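Local atomic coordinates of putative sarcosine dimethylglycine methyltransferase (Galdieria sulphuraria, PDB entry 2O57), a protein that probably transfers methyl groups from S-adenosylmethionine to sarcosine or dimethylglycine, although its function has not been established. Residues 91-96 and 118-123; 109-114 and 139-144; 150-155 and 176-181; 159-164 and 186-191. All blocks are in the same frame, centred on the assembly; numbering follows the deposited sequence.

Interaction 1. Residues 91-96 and 118-123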
loop_
_atom_site.group_PDB
_atom_site.type_symbol
_atom_site.label_atom_id
_atom_site.label_comp_id
_atom_site.label_asym_id
_atom_site.label_seq_id
_atom_site.Cartn_x
_atom_site.Cartn_y
_atom_site.Cartn_z
ATOM N N ALA A 91 -15.269 10.125 -12.358
ATOM C CA ALA A 91 -14.951 9.140 -13.383
ATOM C C ALA A 91 -14.172 9.628 -14.641
ATOM O O ALA A 91 -13.696 8.818 -15.423
ATOM C CB ALA A 91 -16.251 8.440 -13.784
ATOM N N GLY A 92 -14.103 10.940 -14.860
ATOM C CA GLY A 92 -13.393 11.525 -16.008
ATOM C C GLY A 92 -14.037 11.039 -17.285
ATOM O O GLY A 92 -15.255 11.120 -17.435
ATOM N N TYR A 93 -13.229 10.512 -18.192
ATOM C CA TYR A 93 -13.709 9.989 -19.456
ATOM C C TYR A 93 -14.213 8.567 -19.386
ATOM O O TYR A 93 -14.661 8.026 -20.408
ATOM C CB TYR A 93 -12.654 10.109 -20.564
ATOM C CG TYR A 93 -12.281 11.547 -20.860
ATOM C CD1 TYR A 93 -13.161 12.378 -21.563
ATOM C CD2 TYR A 93 -11.062 12.087 -20.413
ATOM C CE1 TYR A 93 -12.841 13.717 -21.823
ATOM C CE2 TYR A 93 -10.724 13.444 -20.665
ATOM C CZ TYR A 93 -11.621 14.240 -21.390
ATOM O OH TYR A 93 -11.352 15.556 -21.681
ATOM N N GLY A 94 -14.140 7.965 -18.198
ATOM C CA GLY A 94 -14.755 6.671 -17.962
ATOM C C GLY A 94 -13.797 5.514 -18.157
ATOM O O GLY A 94 -14.219 4.375 -18.245
ATOM N N GLY A 95 -12.501 5.810 -18.212
ATOM C CA GLY A 95 -11.501 4.795 -18.483
ATOM C C GLY A 95 -11.519 3.648 -17.475
ATOM O O GLY A 95 -11.477 2.472 -17.880
ATOM N N ALA A 96 -11.542 3.993 -16.178
ATOM C CA ALA A 96 -11.581 2.995 -15.099
ATOM C C ALA A 96 -12.842 2.183 -15.190
ATOM O O ALA A 96 -12.806 0.996 -14.924
ATOM C CB ALA A 96 -11.533 3.658 -13.753
ATOM N N ASN A 118 -18.419 13.909 -19.431
ATOM C CA ASN A 118 -19.547 12.979 -19.379
ATOM C C ASN A 118 -20.080 12.628 -20.751
ATOM O O ASN A 118 -20.403 11.464 -21.028
ATOM C CB ASN A 118 -20.681 13.569 -18.552
ATOM C CG ASN A 118 -20.313 13.701 -17.092
ATOM O OD1 ASN A 118 -19.342 13.073 -16.627
ATOM N ND2 ASN A 118 -21.061 14.541 -16.355
ATOM N N LYS A 119 -20.189 13.629 -21.613
ATOM C CA LYS A 119 -20.674 13.347 -22.960
ATOM C C LYS A 119 -19.706 12.434 -23.726
ATOM O O LYS A 119 -20.144 11.467 -24.387
ATOM C CB LYS A 119 -20.972 14.632 -23.723
ATOM C CG LYS A 119 -22.131 15.446 -23.123
ATOM C CD LYS A 119 -23.491 14.676 -23.155
ATOM C CE LYS A 119 -24.697 15.616 -23.241
ATOM N NZ LYS A 119 -25.055 16.399 -21.990
ATOM N N ARG A 120 -18.400 12.705 -23.623
ATOM C CA ARG A 120 -17.391 11.837 -24.281
ATOM C C ARG A 120 -17.392 10.440 -23.733
ATOM O O ARG A 120 -17.251 9.495 -24.494
ATOM C CB ARG A 120 -15.965 12.407 -24.189
ATOM C CG ARG A 120 -15.780 13.559 -25.057
ATOM C CD ARG A 120 -14.348 13.922 -25.248
ATOM N NE ARG A 120 -14.342 15.296 -25.691
ATOM C CZ ARG A 120 -13.412 16.193 -25.396
ATOM N NH1 ARG A 120 -12.372 15.869 -24.639
ATOM N NH2 ARG A 120 -13.548 17.433 -25.853
ATOM N N ASN A 121 -17.465 10.323 -22.393
ATOM C CA ASN A 121 -17.635 9.051 -21.682
ATOM C C ASN A 121 -18.786 8.197 -22.294
ATOM O O ASN A 121 -18.567 7.055 -22.713
ATOM C CB ASN A 121 -17.866 9.334 -20.180
ATOM C CG ASN A 121 -17.743 8.082 -19.314
ATOM O OD1 ASN A 121 -17.625 6.958 -19.842
ATOM N ND2 ASN A 121 -17.823 8.256 -17.972
ATOM N N GLU A 122 -19.988 8.764 -22.374
ATOM C CA GLU A 122 -21.134 8.061 -22.986
ATOM C C GLU A 122 -20.796 7.622 -24.429
ATOM O O GLU A 122 -21.130 6.519 -24.818
ATOM C CB GLU A 122 -22.404 8.931 -22.985
ATOM C CG GLU A 122 -22.942 9.256 -21.596
ATOM C CD GLU A 122 -24.185 10.153 -21.619
ATOM O OE1 GLU A 122 -24.166 11.236 -22.244
ATOM O OE2 GLU A 122 -25.178 9.768 -20.992
ATOM N N GLU A 123 -20.144 8.501 -25.191
ATOM C CA GLU A 123 -19.789 8.214 -26.596
ATOM C C GLU A 123 -18.870 6.994 -26.655
ATOM O O GLU A 123 -19.137 6.047 -27.429
ATOM C CB GLU A 123 -19.125 9.422 -27.288
ATOM C CG GLU A 123 -20.103 10.569 -27.622
ATOM C CD GLU A 123 -19.446 11.937 -28.028
ATOM O OE1 GLU A 123 -18.198 12.075 -27.978
ATOM O OE2 GLU A 123 -20.212 12.884 -28.372
HETATM O O HOH W 1 -17.848 10.749 -16.663
#
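Y93 and G94, in the glycine-rich turn after strand 85-89 of a Rossmann-type methyltransferase fold, press against R120 and N121 of helix 115-128. The tight part is at N121. Its CG lies anti to the backbone N (chi1 -167°), which lays the amide against the turn, with OD1 3.4 Å from G94 CA. OD1 also stands 3.2 Å from Y93 O, acceptor facing acceptor; R98 donates to both, though only weakly to N121 OD1, and probably eases the repulsion. G94, the N-cap of helix 95-104, could carry no side chain here, because a CB would run into N121 OD1.

The looser side is at R120, which is partly exposed. It runs alongside the Y93 ring, pointing the same way, with guanidinium and ring planes 5° apart and R120 CD 3.7 Å from Y93 CE1. F37 meets the Y93 ring and makes a cation-pi contact with R120. An alanine in place of Y93 removes the ring beside R120 CD, and the arginine, left with F37, would probably be freer to swing. Deeper in, one water accepts from N121 ND2 and donates to N118 OD1 and, at 2.7 Å, to G92 O.

Interaction 2. Residues 109-114 and 139-144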
loop_
_atom_site.group_PDB
_atom_site.type_symbol
_atom_site.label_atom_id
_atom_site.label_comp_id
_atom_site.label_asym_id
_atom_site.label_seq_id
_atom_site.Cartn_x
_atom_site.Cartn_y
_atom_site.Cartn_z
ATOM N N ASP A 109 -21.824 2.976 -12.343
ATOM C CA ASP A 109 -22.388 4.308 -12.556
ATOM C C ASP A 109 -21.253 5.309 -12.344
ATOM O O ASP A 109 -20.613 5.302 -11.289
ATOM C CB ASP A 109 -23.502 4.612 -11.569
ATOM C CG ASP A 109 -24.732 3.741 -11.778
ATOM O OD1 ASP A 109 -24.944 3.214 -12.882
ATOM O OD2 ASP A 109 -25.508 3.615 -10.839
ATOM N N CYS A 110 -21.049 6.196 -13.322
ATOM C CA CYS A 110 -20.021 7.225 -13.220
ATOM C C CYS A 110 -20.687 8.505 -12.742
ATOM O O CYS A 110 -21.770 8.872 -13.248
ATOM C CB CYS A 110 -19.347 7.446 -14.592
ATOM S SG CYS A 110 -18.454 6.065 -15.237
ATOM N N LEU A 111 -20.080 9.169 -11.759
ATOM C CA LEU A 111 -20.535 10.488 -11.332
ATOM C C LEU A 111 -19.420 11.465 -11.587
ATOM O O LEU A 111 -18.294 11.262 -11.121
ATOM C CB LEU A 111 -20.956 10.522 -9.859
ATOM C CG LEU A 111 -21.615 11.831 -9.398
ATOM C CD1 LEU A 111 -22.963 12.013 -10.075
ATOM C CD2 LEU A 111 -21.801 11.764 -7.870
ATOM N N ASN A 112 -19.710 12.518 -12.340
ATOM C CA ASN A 112 -18.649 13.420 -12.733
ATOM C C ASN A 112 -19.238 14.817 -12.933
ATOM O O ASN A 112 -20.367 14.940 -13.438
ATOM C CB ASN A 112 -18.028 12.893 -14.031
ATOM C CG ASN A 112 -16.663 13.463 -14.327
ATOM O OD1 ASN A 112 -15.730 13.334 -13.525
ATOM N ND2 ASN A 112 -16.498 14.008 -15.530
ATOM N N ILE A 113 -18.465 15.834 -12.562
ATOM C CA ILE A 113 -18.923 17.220 -12.595
ATOM C C ILE A 113 -18.722 17.888 -13.954
ATOM O O ILE A 113 -19.300 18.923 -14.195
ATOM C CB ILE A 113 -18.278 18.087 -11.442
ATOM C CG1 ILE A 113 -19.104 19.340 -11.130
ATOM C CG2 ILE A 113 -16.804 18.448 -11.735
ATOM C CD1 ILE A 113 -20.483 19.082 -10.447
ATOM N N ALA A 114 -17.903 17.309 -14.827
ATOM C CA ALA A 114 -17.547 17.972 -16.077
ATOM C C ALA A 114 -18.417 17.444 -17.211
ATOM O O ALA A 114 -18.256 16.305 -17.644
ATOM C CB ALA A 114 -16.057 17.788 -16.361
ATOM N N GLY A 139 -23.027 15.269 -11.556
ATOM C CA GLY A 139 -23.308 15.735 -10.218
ATOM C C GLY A 139 -22.101 15.845 -9.311
ATOM O O GLY A 139 -20.937 15.730 -9.753
ATOM N N SER A 140 -22.421 16.070 -8.035
ATOM C CA SER A 140 -21.463 16.420 -6.998
ATOM C C SER A 140 -21.367 15.283 -5.982
ATOM O O SER A 140 -22.382 14.651 -5.697
ATOM C CB SER A 140 -21.996 17.672 -6.312
ATOM O OG SER A 140 -21.342 17.907 -5.085
ATOM N N PHE A 141 -20.164 15.059 -5.413
ATOM C CA PHE A 141 -19.978 14.071 -4.335
ATOM C C PHE A 141 -20.675 14.506 -3.053
ATOM O O PHE A 141 -20.848 13.681 -2.157
ATOM C CB PHE A 141 -18.501 13.876 -3.931
ATOM C CG PHE A 141 -17.551 13.630 -5.063
ATOM C CD1 PHE A 141 -18.001 13.308 -6.346
ATOM C CD2 PHE A 141 -16.171 13.694 -4.817
ATOM C CE1 PHE A 141 -17.101 13.067 -7.379
ATOM C CE2 PHE A 141 -15.261 13.463 -5.836
ATOM C CZ PHE A 141 -15.722 13.154 -7.134
ATOM N N LEU A 142 -21.031 15.795 -2.957
ATOM C CA LEU A 142 -21.744 16.319 -1.785
ATOM C C LEU A 142 -23.236 15.969 -1.855
ATOM O O LEU A 142 -23.935 16.011 -0.854
ATOM C CB LEU A 142 -21.529 17.830 -1.656
ATOM C CG LEU A 142 -20.064 18.275 -1.617
ATOM C CD1 LEU A 142 -19.911 19.809 -1.474
ATOM C CD2 LEU A 142 -19.327 17.562 -0.502
ATOM N N GLU A 143 -23.702 15.583 -3.044
ATOM C CA GLU A 143 -25.089 15.221 -3.237
ATOM C C GLU A 143 -25.207 14.126 -4.302
ATOM O O GLU A 143 -25.673 14.357 -5.433
ATOM C CB GLU A 143 -25.888 16.467 -3.633
ATOM C CG GLU A 143 -27.342 16.438 -3.188
ATOM C CD GLU A 143 -28.089 17.720 -3.550
ATOM O OE1 GLU A 143 -29.044 17.629 -4.372
ATOM O OE2 GLU A 143 -27.706 18.818 -3.046
ATOM N N ILE A 144 -24.778 12.928 -3.938
ATOM C CA ILE A 144 -24.765 11.832 -4.894
ATOM C C ILE A 144 -26.224 11.562 -5.274
ATOM O O ILE A 144 -27.052 11.312 -4.391
ATOM C CB ILE A 144 -24.046 10.583 -4.335
ATOM C CG1 ILE A 144 -22.588 10.938 -3.919
ATOM C CG2 ILE A 144 -24.110 9.461 -5.352
ATOM C CD1 ILE A 144 -21.785 9.747 -3.254
#
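N112 O, at the end of strand 107-112, accepts two hydrogen bonds, from G139 N and from N118 ND2 on helix 115-128. The bond from G139 N is long, 3.3 Å, and the donor sits above the carbonyl plane, 59° out of it. It is the one hydrogen bond between the two segments. The N112 side chain turns the other way, its ND2 donating to Q117 and its OD1 accepting from G92 N.

Most of the rest is L111 packing into the bend of 139-144. A chi1 near 180° (-172°) swings its fork out over the loop: CD1 rests on the backbone of G139, 3.6 Å from G139 N, while CD2 reaches S140 O at 3.7 Å. CD2 also touches both branches of I144, with I144 CG1 at 4.1 Å. L111 O lies at the edge of the F141 ring, near its plane. Farther out, the exposed I113 lays CD1 3.5 Å from G139 O. Bonds within the loop help to shape it: S140 OG accepts from L142 N at 3.0 Å in an ST turn, inside a type I turn closed by E143 N on S140 O. I144 N donates outward to E172. Two neighbouring parallel strands, 107-112 and 134-138, thus end together, an arrangement typical of the C-terminal ends of the parallel strands in a Rossmann-like methyltransferase.

Interaction 3. Residues 150-155 and 176-181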
loop_
_atom_site.group_PDB
_atom_site.type_symbol
_atom_site.label_atom_id
_atom_site.label_comp_id
_atom_site.label_asym_id
_atom_site.label_seq_id
_atom_site.Cartn_x
_atom_site.Cartn_y
_atom_site.Cartn_z
ATOM N N SER A 150 -27.245 1.685 -2.292
ATOM C CA SER A 150 -27.309 1.326 -3.713
ATOM C C SER A 150 -26.113 0.510 -4.231
ATOM O O SER A 150 -26.279 -0.295 -5.144
ATOM C CB SER A 150 -27.411 2.606 -4.582
ATOM O OG SER A 150 -28.740 3.107 -4.599
ATOM N N TYR A 151 -24.918 0.732 -3.665
ATOM C CA TYR A 151 -23.704 0.192 -4.266
ATOM C C TYR A 151 -22.987 -0.909 -3.516
ATOM O O TYR A 151 -22.770 -0.826 -2.321
ATOM C CB TYR A 151 -22.737 1.347 -4.622
ATOM C CG TYR A 151 -23.360 2.279 -5.648
ATOM C CD1 TYR A 151 -23.436 1.903 -6.986
ATOM C CD2 TYR A 151 -23.921 3.488 -5.266
ATOM C CE1 TYR A 151 -24.029 2.710 -7.931
ATOM C CE2 TYR A 151 -24.530 4.331 -6.192
ATOM C CZ TYR A 151 -24.590 3.927 -7.528
ATOM O OH TYR A 151 -25.179 4.739 -8.474
ATOM N N ASP A 152 -22.557 -1.920 -4.251
ATOM C CA ASP A 152 -21.650 -2.897 -3.691
ATOM C C ASP A 152 -20.278 -2.300 -3.414
ATOM O O ASP A 152 -19.610 -2.726 -2.499
ATOM C CB ASP A 152 -21.549 -4.076 -4.634
ATOM C CG ASP A 152 -22.884 -4.744 -4.833
ATOM O OD1 ASP A 152 -23.376 -5.273 -3.821
ATOM O OD2 ASP A 152 -23.455 -4.679 -5.947
ATOM N N PHE A 153 -19.868 -1.309 -4.212
ATOM C CA PHE A 153 -18.536 -0.714 -4.093
ATOM C C PHE A 153 -18.474 0.682 -4.723
ATOM O O PHE A 153 -19.323 1.063 -5.553
ATOM C CB PHE A 153 -17.431 -1.631 -4.685
ATOM C CG PHE A 153 -17.497 -1.785 -6.180
ATOM C CD1 PHE A 153 -16.766 -0.930 -7.018
ATOM C CD2 PHE A 153 -18.269 -2.807 -6.767
ATOM C CE1 PHE A 153 -16.830 -1.083 -8.429
ATOM C CE2 PHE A 153 -18.330 -2.971 -8.162
ATOM C CZ PHE A 153 -17.596 -2.099 -8.992
ATOM N N ILE A 154 -17.512 1.455 -4.234
ATOM C CA ILE A 154 -17.154 2.773 -4.744
ATOM C C ILE A 154 -15.657 2.767 -5.116
ATOM O O ILE A 154 -14.791 2.244 -4.370
ATOM C CB ILE A 154 -17.417 3.915 -3.729
ATOM C CG1 ILE A 154 -18.898 4.025 -3.441
ATOM C CG2 ILE A 154 -16.830 5.293 -4.245
ATOM C CD1 ILE A 154 -19.275 5.006 -2.241
ATOM N N TRP A 155 -15.363 3.394 -6.251
ATOM C CA TRP A 155 -14.011 3.533 -6.770
ATOM C C TRP A 155 -13.830 5.014 -6.986
ATOM O O TRP A 155 -14.715 5.670 -7.600
ATOM C CB TRP A 155 -13.959 2.815 -8.116
ATOM C CG TRP A 155 -12.707 2.975 -9.000
ATOM C CD1 TRP A 155 -12.404 4.023 -9.843
ATOM C CD2 TRP A 155 -11.656 2.013 -9.166
ATOM N NE1 TRP A 155 -11.229 3.764 -10.534
ATOM C CE2 TRP A 155 -10.746 2.541 -10.133
ATOM C CE3 TRP A 155 -11.401 0.748 -8.607
ATOM C CZ2 TRP A 155 -9.592 1.848 -10.547
ATOM C CZ3 TRP A 155 -10.244 0.048 -9.008
ATOM C CH2 TRP A 155 -9.367 0.598 -9.996
ATOM N N VAL A 176 -24.588 5.848 0.389
ATOM C CA VAL A 176 -24.919 5.130 -0.832
ATOM C C VAL A 176 -24.358 3.710 -0.913
ATOM O O VAL A 176 -24.751 2.935 -1.766
ATOM C CB VAL A 176 -24.606 5.951 -2.104
ATOM C CG1 VAL A 176 -25.367 7.303 -2.058
ATOM C CG2 VAL A 176 -23.056 6.127 -2.338
ATOM N N LEU A 177 -23.431 3.376 -0.025
ATOM C CA LEU A 177 -22.912 2.020 0.012
ATOM C C LEU A 177 -23.912 1.129 0.684
ATOM O O LEU A 177 -24.563 1.524 1.672
ATOM C CB LEU A 177 -21.574 1.934 0.763
ATOM C CG LEU A 177 -20.286 2.212 -0.007
ATOM C CD1 LEU A 177 -19.115 2.281 0.992
ATOM C CD2 LEU A 177 -20.059 1.124 -1.069
ATOM N N LYS A 178 -24.032 -0.082 0.159
ATOM C CA LYS A 178 -24.768 -1.121 0.888
ATOM C C LYS A 178 -23.999 -1.491 2.147
ATOM O O LYS A 178 -22.791 -1.292 2.226
ATOM C CB LYS A 178 -24.949 -2.368 0.036
ATOM C CG LYS A 178 -25.801 -2.182 -1.229
ATOM C CD LYS A 178 -26.160 -3.552 -1.790
ATOM C CE LYS A 178 -26.073 -3.579 -3.303
ATOM N NZ LYS A 178 -26.186 -5.018 -3.764
ATOM N N PRO A 179 -24.692 -2.072 3.142
ATOM C CA PRO A 179 -23.964 -2.643 4.277
ATOM C C PRO A 179 -22.877 -3.603 3.770
ATOM O O PRO A 179 -23.111 -4.399 2.849
ATOM C CB PRO A 179 -25.059 -3.416 5.033
ATOM C CG PRO A 179 -26.341 -2.624 4.701
ATOM C CD PRO A 179 -26.160 -2.248 3.259
ATOM N N ARG A 180 -21.682 -3.479 4.334
ATOM C CA ARG A 180 -20.521 -4.307 3.963
ATOM C C ARG A 180 -19.993 -4.019 2.556
ATOM O O ARG A 180 -19.090 -4.685 2.104
ATOM C CB ARG A 180 -20.753 -5.800 4.197
ATOM C CG ARG A 180 -21.169 -6.146 5.650
ATOM C CD ARG A 180 -20.999 -7.659 5.965
ATOM N NE ARG A 180 -19.592 -8.094 5.829
ATOM C CZ ARG A 180 -18.599 -7.803 6.683
ATOM N NH1 ARG A 180 -18.792 -7.028 7.756
ATOM N NH2 ARG A 180 -17.378 -8.270 6.445
ATOM N N GLY A 181 -20.551 -3.005 1.895
ATOM C CA GLY A 181 -19.940 -2.444 0.688
ATOM C C GLY A 181 -18.541 -1.914 0.923
ATOM O O GLY A 181 -18.189 -1.542 2.044
#
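I154 CD1 is the knob of this contact: it pushes into the notch between V176 and L177, 3.9 Å from V176 CG2 and 3.7 Å from L177 CG. V176 CG2 in turn is shared, since the Y151 ring lies alongside V176 and brings CD2 to 4.0 Å from it. A second bump is L177 CD2. It drops into a hollow floored by the backbone of 151-153, 3.6 Å from Y151 O and close to F153 CA, with I154 CG1 at the side. G181 closes this hollow: its CA sits 3.2 Å from D152 O, and a side chain there would collide with L177 CD2.

The backbone fixes how the shapes meet. V176 O, at the end of helix 166-176, takes both S150 N and Y151 N, the latter at 2.9 Å and nearly in line with the carbonyl bond. K178 N then donates to Y151 O almost straight (174°), making a short parallel bridge of Y151 with L177. Beyond it, K178 lays its CG over Y151 O and bends at chi3 (-139°), bringing NZ to the syn side of D152 OD1 in a 2.8 Å salt bridge. The other carboxylate oxygen, OD2, accepts from K85 N, so the D152 carboxylate is held from two directions. Y151 OH reaches away to D109. The type II turn from K178 to G181 then leads the chain into strand 181-190, completing the beta-alpha-beta crossover from strand 151-157 through helix 166-176 that is characteristic of Rossmann-like folds.

Interaction 4. Residues 159-164 and 186-191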
loop_
_atom_site.group_PDB
_atom_site.type_symbol
_atom_site.label_atom_id
_atom_site.label_comp_id
_atom_site.label_asym_id
_atom_site.label_seq_id
_atom_site.Cartn_x
_atom_site.Cartn_y
_atom_site.Cartn_z
ATOM N N ALA A 159 -9.749 12.039 -7.042
ATOM C CA ALA A 159 -10.854 13.002 -7.172
ATOM C C ALA A 159 -11.141 13.804 -5.901
ATOM O O ALA A 159 -11.659 14.922 -5.983
ATOM C CB ALA A 159 -12.106 12.268 -7.600
ATOM N N PHE A 160 -10.905 13.207 -4.732
ATOM C CA PHE A 160 -11.286 13.833 -3.437
ATOM C C PHE A 160 -10.416 15.076 -3.171
ATOM O O PHE A 160 -10.851 15.994 -2.474
ATOM C CB PHE A 160 -11.093 12.839 -2.274
ATOM C CG PHE A 160 -12.191 11.775 -2.119
ATOM C CD1 PHE A 160 -13.065 11.413 -3.167
ATOM C CD2 PHE A 160 -12.345 11.139 -0.889
ATOM C CE1 PHE A 160 -14.044 10.411 -2.983
ATOM C CE2 PHE A 160 -13.308 10.155 -0.695
ATOM C CZ PHE A 160 -14.172 9.790 -1.757
ATOM N N LEU A 161 -9.212 15.105 -3.759
ATOM C CA LEU A 161 -8.275 16.238 -3.643
ATOM C C LEU A 161 -8.977 17.602 -3.759
ATOM O O LEU A 161 -8.716 18.505 -2.959
ATOM C CB LEU A 161 -7.131 16.138 -4.701
ATOM C CG LEU A 161 -6.129 17.311 -4.832
ATOM C CD1 LEU A 161 -5.331 17.447 -3.569
ATOM C CD2 LEU A 161 -5.172 17.111 -5.989
ATOM N N HIS A 162 -9.847 17.739 -4.752
ATOM C CA HIS A 162 -10.474 19.016 -5.084
ATOM C C HIS A 162 -11.770 19.307 -4.323
ATOM O O HIS A 162 -12.290 20.446 -4.321
ATOM C CB HIS A 162 -10.723 19.050 -6.587
ATOM C CG HIS A 162 -9.495 18.753 -7.394
ATOM N ND1 HIS A 162 -8.402 19.596 -7.416
ATOM C CD2 HIS A 162 -9.177 17.698 -8.183
ATOM C CE1 HIS A 162 -7.473 19.086 -8.206
ATOM N NE2 HIS A 162 -7.914 17.931 -8.677
ATOM N N SER A 163 -12.290 18.286 -3.657
ATOM C CA SER A 163 -13.534 18.423 -2.953
ATOM C C SER A 163 -13.349 19.197 -1.667
ATOM O O SER A 163 -12.513 18.839 -0.825
ATOM C CB SER A 163 -14.091 17.045 -2.635
ATOM O OG SER A 163 -15.470 17.125 -2.413
ATOM N N PRO A 164 -14.102 20.301 -1.515
ATOM C CA PRO A 164 -14.175 20.770 -0.151
ATOM C C PRO A 164 -15.217 19.909 0.581
ATOM O O PRO A 164 -15.803 18.970 -0.013
ATOM C CB PRO A 164 -14.627 22.231 -0.288
ATOM C CG PRO A 164 -15.409 22.278 -1.598
ATOM C CD PRO A 164 -14.887 21.122 -2.461
ATOM N N THR A 186 -7.943 6.588 -4.105
ATOM C CA THR A 186 -6.568 7.083 -4.167
ATOM C C THR A 186 -6.659 8.620 -4.184
ATOM O O THR A 186 -7.667 9.169 -4.636
ATOM C CB THR A 186 -5.724 6.567 -5.415
ATOM O OG1 THR A 186 -6.185 7.138 -6.671
ATOM C CG2 THR A 186 -5.596 5.052 -5.474
ATOM N N ASP A 187 -5.643 9.310 -3.667
ATOM C CA ASP A 187 -5.665 10.772 -3.672
ATOM C C ASP A 187 -4.269 11.298 -3.432
ATOM O O ASP A 187 -3.577 10.859 -2.494
ATOM C CB ASP A 187 -6.598 11.253 -2.544
ATOM C CG ASP A 187 -7.382 12.538 -2.902
ATOM O OD1 ASP A 187 -7.656 12.784 -4.091
ATOM O OD2 ASP A 187 -7.748 13.273 -1.955
ATOM N N PRO A 188 -3.847 12.285 -4.231
ATOM C CA PRO A 188 -2.673 13.030 -3.781
ATOM C C PRO A 188 -3.042 13.673 -2.447
ATOM O O PRO A 188 -4.216 14.087 -2.243
ATOM C CB PRO A 188 -2.511 14.113 -4.846
ATOM C CG PRO A 188 -3.232 13.560 -6.103
ATOM C CD PRO A 188 -4.415 12.811 -5.499
HETATM N N MSE A 189 -2.091 13.712 -1.516
HETATM C CA MSE A 189 -2.379 14.193 -0.162
HETATM C C MSE A 189 -1.160 14.792 0.516
HETATM O O MSE A 189 -0.074 14.750 -0.042
HETATM C CB MSE A 189 -3.059 13.119 0.724
HETATM C CG MSE A 189 -2.666 11.675 0.599
HETATM SE SE MSE A 189 -3.961 10.512 1.653
HETATM C CE MSE A 189 -5.217 9.903 0.536
ATOM N N LYS A 190 -1.363 15.401 1.682
ATOM C CA LYS A 190 -0.262 15.773 2.540
ATOM C C LYS A 190 -0.001 14.616 3.511
ATOM O O LYS A 190 -0.899 13.794 3.808
ATOM C CB LYS A 190 -0.531 17.109 3.279
ATOM C CG LYS A 190 -1.642 17.065 4.363
ATOM C CD LYS A 190 -1.872 18.460 5.055
ATOM C CE LYS A 190 -2.434 18.267 6.463
ATOM N NZ LYS A 190 -2.931 19.550 7.075
ATOM N N GLU A 191 1.248 14.518 3.965
ATOM C CA GLU A 191 1.597 13.591 5.044
ATOM C C GLU A 191 0.909 14.003 6.349
ATOM O O GLU A 191 0.788 15.204 6.639
ATOM C CB GLU A 191 3.122 13.558 5.221
ATOM C CG GLU A 191 3.829 12.928 4.037
ATOM C CD GLU A 191 3.947 11.427 4.187
ATOM O OE1 GLU A 191 3.408 10.896 5.192
ATOM O OE2 GLU A 191 4.590 10.791 3.329
HETATM O O HOH W 2 -10.334 10.211 -4.967
#
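The loop joining strand 151-157 to helix 166-176 is tied down where L161 meets D187 of strand 181-190. L161 N donates to the syn lone pair of D187 OD1 at 2.8 Å, along a bent path with 136° at the hydrogen. D187 OD2 touches F160 CB at 3.4 Å, and it also accepts from Y217 OH, so OD1 takes its hydrogen bond from the loop and OD2 from helix 214-223. The F160 ring turns away from D187 to meet F170 edge-to-face.

Loops at the C-terminal ends of the parallel strands line the cofactor and substrate pocket in Rossmann-like methyltransferases, and this one, following the fourth strand, probably does likewise. A leucine at D187 would probably leave L161 N and Y217 OH without their shared partner and set the loop freer to move. Alongside the carboxylate, a water bridges the same pair of segments, accepting from F160 N at 3.1 Å and donating to T186 O. On the apolar side, L161 crosses P188 at about a right angle, CD2 being 4.0 Å from P188 CG and CD1 3.8 Å from P188 O.

In the fold
Interactions 1, 2 and 4 gather at the C-terminal ends of the parallel strands, where related methyltransferases bind S-adenosylmethionine; interaction 3 lies toward the other end, where strand 151-157 begins. Interactions 1 and 2 interlock through N112, its O 3.0 Å from N118 ND2 and its OD1 3.2 Å from G92 N, with centres about 13 Å apart. F141 carries interaction 2 on to interaction 4, its CZ 3.8 Å from A159 CB. Interaction 3 ties into interaction 2 through D109 OD2 and Y151 OH, 2.6 Å apart. Interactions 3 and 4 lie on the same crossover, centres about 21 Å apart. At the end of interaction 4's strand segment, E191 forms a salt bridge with R218 of the second subunit.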